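Polysaccharide deacetylase (Ammonifex degensii, PDB 4WCJ) probably removes acetyl groups from the N-acetylglucosamine units of poly-beta-1,6-N-acetyl-D-glucosamine as a zinc-dependent family 4 carbohydrate esterase with a beta-alpha barrel. Local coordinates at residues Ala191-Lys194 with Glu195-Leu199; Lys169-Val172 with Phe173-Pro176. All blocks are in the same frame, centred on the assembly; numbering follows the deposited sequence.

From the N terminus, the chain passes through the parallel strands of the barrel, including 91-99, 119-123 and 152-156, and supplies the zinc ligands D99, H157 and H162 before it reaches contact 2. There residues 169-176 run from the second strand of the hairpin, 170-171, into a short 3-10 turn. Contact 1 takes in the last turns of helix 179-197 and the two residues after it, G198 and L199, before strand 203-205. The two contacts are in series, neither nested nor crossed, with centres 27 Å apart. Contact 2 joins strand 170-171 to the turn that leads to helix 179-197, while contact 1 joins the helix end to helix 140-148 and strand 152-156.

Contact 1: Ala191-Lys194 with Glu195-Leu199; sequences ACLK and EHLGL
C192 and H196, one helical turn apart, meet through sulfur and imidazole. With SG anti to the backbone N (chi1 -178°), the thiol swings towards the C-terminal end and reaches the ring edge in its plane, SG lying 3.5 Å from ND1 of H196 and equally near its CE1. The ring also stacks on W140 of helix 140-148.

Among the hydrogen bonds, C192 O receives two donors from one residue: H196 N at 3.0 Å, nearly straight at 154°, and H196 ND1 at 3.1 Å, a weak, bent bond (125°) from the imidazole to its own helix. E195 N to A191 O and L197 N to L193 O, the latter 2.8 Å, continue the alpha-helical pattern to the C-terminus of helix 179-197. G198 then takes a left-handed helical conformation with positive phi, which suits glycine, and its N closes the last turn on K194 O at 2.7 Å, coming from above the carbonyl plane.

The apolar pair is L193 and L197, which run side by side, CD2 of L193 4.1 Å from CD1 of L197, and both also touch V154 of strand 152-156. Carbons of K194 meet a backbone oxygen instead: the side chain passes across the chain beyond the glycine, its CD 3.4 Å from L199 O, while its CA makes a CH...O contact to the same oxygen.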
loop_
_atom_site.group_PDB
_atom_site.type_symbol
_atom_site.label_atom_id
_atom_site.label_comp_id
_atom_site.label_asym_id
_atom_site.label_seq_id
_atom_site.Cartn_x
_atom_site.Cartn_y
_atom_site.Cartn_z
ATOM N N ALA A 191 -17.120 -2.801 -4.447
ATOM C CA ALA A 191 -17.976 -3.352 -5.497
ATOM C C ALA A 191 -17.253 -3.277 -6.838
ATOM O O ALA A 191 -17.274 -4.224 -7.630
ATOM C CB ALA A 191 -19.296 -2.605 -5.571
ATOM N N CYS A 192 -16.605 -2.142 -7.074
ATOM C CA CYS A 192 -15.916 -1.901 -8.328
ATOM C C CYS A 192 -14.744 -2.864 -8.515
ATOM O O CYS A 192 -14.561 -3.426 -9.599
ATOM C CB CYS A 192 -15.436 -0.451 -8.396
ATOM S SG CYS A 192 -14.609 -0.049 -9.935
ATOM N N LEU A 193 -13.959 -3.071 -7.460
ATOM C CA LEU A 193 -12.827 -3.997 -7.533
ATOM C C LEU A 193 -13.318 -5.427 -7.723
ATOM O O LEU A 193 -12.686 -6.225 -8.412
ATOM C CB LEU A 193 -11.964 -3.903 -6.272
ATOM C CG LEU A 193 -11.134 -2.632 -6.148
ATOM C CD1 LEU A 193 -10.360 -2.626 -4.834
ATOM C CD2 LEU A 193 -10.209 -2.511 -7.334
ATOM N N LYS A 194 -14.450 -5.747 -7.105
ATOM C CA LYS A 194 -15.039 -7.070 -7.263
ATOM C C LYS A 194 -15.476 -7.270 -8.711
ATOM O O LYS A 194 -15.230 -8.321 -9.299
ATOM C CB LYS A 194 -16.227 -7.262 -6.315
ATOM C CG LYS A 194 -16.850 -8.651 -6.374
ATOM C CD LYS A 194 -16.022 -9.656 -5.596
ATOM C CE LYS A 194 -16.614 -11.056 -5.697
ATOM N NZ LYS A 194 -18.089 -11.069 -5.471
ATOM N N GLU A 195 -16.111 -6.251 -9.284
ATOM C CA GLU A 195 -16.575 -6.327 -10.664
ATOM C C GLU A 195 -15.423 -6.549 -11.644
ATOM O O GLU A 195 -15.538 -7.341 -12.575
ATOM C CB GLU A 195 -17.327 -5.061 -11.057
ATOM C CG GLU A 195 -17.783 -5.072 -12.503
ATOM C CD GLU A 195 -18.250 -3.715 -12.984
ATOM O OE1 GLU A 195 -18.290 -2.771 -12.164
ATOM O OE2 GLU A 195 -18.568 -3.590 -14.185
ATOM N N HIS A 196 -14.316 -5.848 -11.435
ATOM C CA HIS A 196 -13.194 -5.948 -12.355
ATOM C C HIS A 196 -12.318 -7.171 -12.091
ATOM O O HIS A 196 -11.919 -7.868 -13.025
ATOM C CB HIS A 196 -12.330 -4.680 -12.298
ATOM C CG HIS A 196 -12.955 -3.487 -12.953
ATOM N ND1 HIS A 196 -13.353 -2.371 -12.248
ATOM C CD2 HIS A 196 -13.238 -3.229 -14.252
ATOM C CE1 HIS A 196 -13.860 -1.479 -13.082
ATOM N NE2 HIS A 196 -13.805 -1.977 -14.304
ATOM N N LEU A 197 -12.012 -7.429 -10.828
ATOM C CA LEU A 197 -11.018 -8.438 -10.475
ATOM C C LEU A 197 -11.623 -9.754 -9.976
ATOM O O LEU A 197 -10.912 -10.750 -9.839
ATOM C CB LEU A 197 -10.065 -7.876 -9.420
ATOM C CG LEU A 197 -9.373 -6.551 -9.774
ATOM C CD1 LEU A 197 -8.561 -6.048 -8.580
ATOM C CD2 LEU A 197 -8.500 -6.648 -11.044
ATOM N N GLY A 198 -12.925 -9.750 -9.697
ATOM C CA GLY A 198 -13.622 -10.944 -9.235
ATOM C C GLY A 198 -13.199 -11.401 -7.851
ATOM O O GLY A 198 -13.368 -12.568 -7.497
ATOM N N LEU A 199 -12.643 -10.481 -7.070
ATOM C CA LEU A 199 -12.118 -10.807 -5.745
ATOM C C LEU A 199 -12.686 -9.885 -4.675
ATOM O O LEU A 199 -12.877 -8.690 -4.909
ATOM C CB LEU A 199 -10.588 -10.711 -5.731
ATOM C CG LEU A 199 -9.792 -11.576 -6.711
ATOM C CD1 LEU A 199 -8.323 -11.164 -6.691
ATOM C CD2 LEU A 199 -9.946 -13.052 -6.377
#

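Contact 2: Lys169-Val172 with Phe173-Pro176; sequences KKPV and FLLP
L175 folds back beside V172 and K170. Its CB sits 3.4 Å from V172 O, and CG stays close to the same oxygen. At the tip the two methyls part: CD1 lies by CA of V172, whereas CD2 meets the lysine stem, 3.8 Å from CG of K170 and almost as near its CD. The two side chains cross at a slant, leucine methyl against lysine methylenes, and L175 further touches D165 and A168 of the hairpin. With an alanine here, CG and both methyls would be gone, and the stem of K170 would probably lose its apolar support and be freer to turn.

The backbone here leaves a beta hairpin: strands 164-165 and 170-171 pair antiparallel, with K169 and K170 both opposite D165 in a G1 beta bulge, K169 adopting the left-handed conformation. A 3-10 turn follows at once: L174 N bonds to P171 O at 3.0 Å, straight at the hydrogen (159°) but from well above the carbonyl plane, and L175 N makes a weak bond to V172 O at 3.3 Å.

P171, which opens the turn, packs against F173 and L174. F173 holds CG between its backbone N and carbonyl carbon (chi1 60°), which swings the ring back so that P171 CB sits over one face, 3.9 Å from the F173 ring centroid in a CH-pi contact; P171 CB to F173 CE2 is 3.4 Å. L174 lies side by side with the proline ring, its CD1 3.8 Å from P171 CD. F173 also packs on P207, and its side chain comes within about 9 Å of the zinc ion.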
loop_
_atom_site.group_PDB
_atom_site.type_symbol
_atom_site.label_atom_id
_atom_site.label_comp_id
_atom_site.label_asym_id
_atom_site.label_seq_id
_atom_site.Cartn_x
_atom_site.Cartn_y
_atom_site.Cartn_z
ATOM N N LYS A 169 -7.331 21.603 7.003
ATOM C CA LYS A 169 -6.064 20.898 7.186
ATOM C C LYS A 169 -6.259 19.410 7.464
ATOM O O LYS A 169 -5.629 18.851 8.362
ATOM C CB LYS A 169 -5.249 21.534 8.317
ATOM N N LYS A 170 -7.120 18.771 6.676
ATOM C CA LYS A 170 -7.363 17.335 6.799
ATOM C C LYS A 170 -8.010 16.786 5.521
ATOM O O LYS A 170 -8.514 17.554 4.705
ATOM C CB LYS A 170 -8.239 17.048 8.023
ATOM C CG LYS A 170 -9.510 17.865 8.099
ATOM C CD LYS A 170 -10.367 17.413 9.275
ATOM C CE LYS A 170 -9.562 17.405 10.565
ATOM N NZ LYS A 170 -10.398 17.078 11.751
ATOM N N PRO A 171 -7.988 15.453 5.333
ATOM C CA PRO A 171 -8.632 14.899 4.134
ATOM C C PRO A 171 -10.140 15.114 4.131
ATOM O O PRO A 171 -10.754 15.156 5.200
ATOM C CB PRO A 171 -8.310 13.404 4.217
ATOM C CG PRO A 171 -7.163 13.295 5.143
ATOM C CD PRO A 171 -7.315 14.407 6.123
ATOM N N VAL A 172 -10.724 15.233 2.943
ATOM C CA VAL A 172 -12.165 15.432 2.808
ATOM C C VAL A 172 -12.998 14.365 3.528
ATOM O O VAL A 172 -14.089 14.656 4.029
ATOM C CB VAL A 172 -12.577 15.457 1.322
ATOM C CG1 VAL A 172 -12.010 16.693 0.634
ATOM C CG2 VAL A 172 -12.120 14.174 0.614
ATOM N N PHE A 173 -12.496 13.135 3.592
ATOM C CA PHE A 173 -13.290 12.066 4.186
ATOM C C PHE A 173 -13.233 12.068 5.714
ATOM O O PHE A 173 -13.899 11.252 6.364
ATOM C CB PHE A 173 -12.870 10.693 3.636
ATOM C CG PHE A 173 -11.433 10.331 3.890
ATOM C CD1 PHE A 173 -11.061 9.686 5.060
ATOM C CD2 PHE A 173 -10.461 10.591 2.939
ATOM C CE1 PHE A 173 -9.743 9.335 5.290
ATOM C CE2 PHE A 173 -9.136 10.229 3.161
ATOM C CZ PHE A 173 -8.782 9.606 4.347
ATOM N N LEU A 174 -12.460 12.982 6.291
ATOM C CA LEU A 174 -12.415 13.128 7.748
ATOM C C LEU A 174 -13.083 14.416 8.214
ATOM O O LEU A 174 -13.084 14.725 9.406
ATOM C CB LEU A 174 -10.971 13.081 8.254
ATOM C CG LEU A 174 -10.194 11.791 7.987
ATOM C CD1 LEU A 174 -8.797 11.862 8.581
ATOM C CD2 LEU A 174 -10.943 10.563 8.518
ATOM N N LEU A 175 -13.638 15.169 7.268
ATOM C CA LEU A 175 -14.415 16.365 7.579
ATOM C C LEU A 175 -15.673 15.979 8.354
ATOM O O LEU A 175 -16.168 14.859 8.215
ATOM C CB LEU A 175 -14.782 17.119 6.296
ATOM C CG LEU A 175 -13.615 17.766 5.552
ATOM C CD1 LEU A 175 -14.105 18.520 4.327
ATOM C CD2 LEU A 175 -12.853 18.689 6.487
ATOM N N PRO A 176 -16.194 16.899 9.177
ATOM C CA PRO A 176 -17.392 16.588 9.964
ATOM C C PRO A 176 -18.593 16.218 9.097
ATOM O O PRO A 176 -18.783 16.800 8.027
ATOM C CB PRO A 176 -17.665 17.893 10.726
ATOM C CG PRO A 176 -16.363 18.631 10.722
ATOM C CD PRO A 176 -15.697 18.264 9.432
#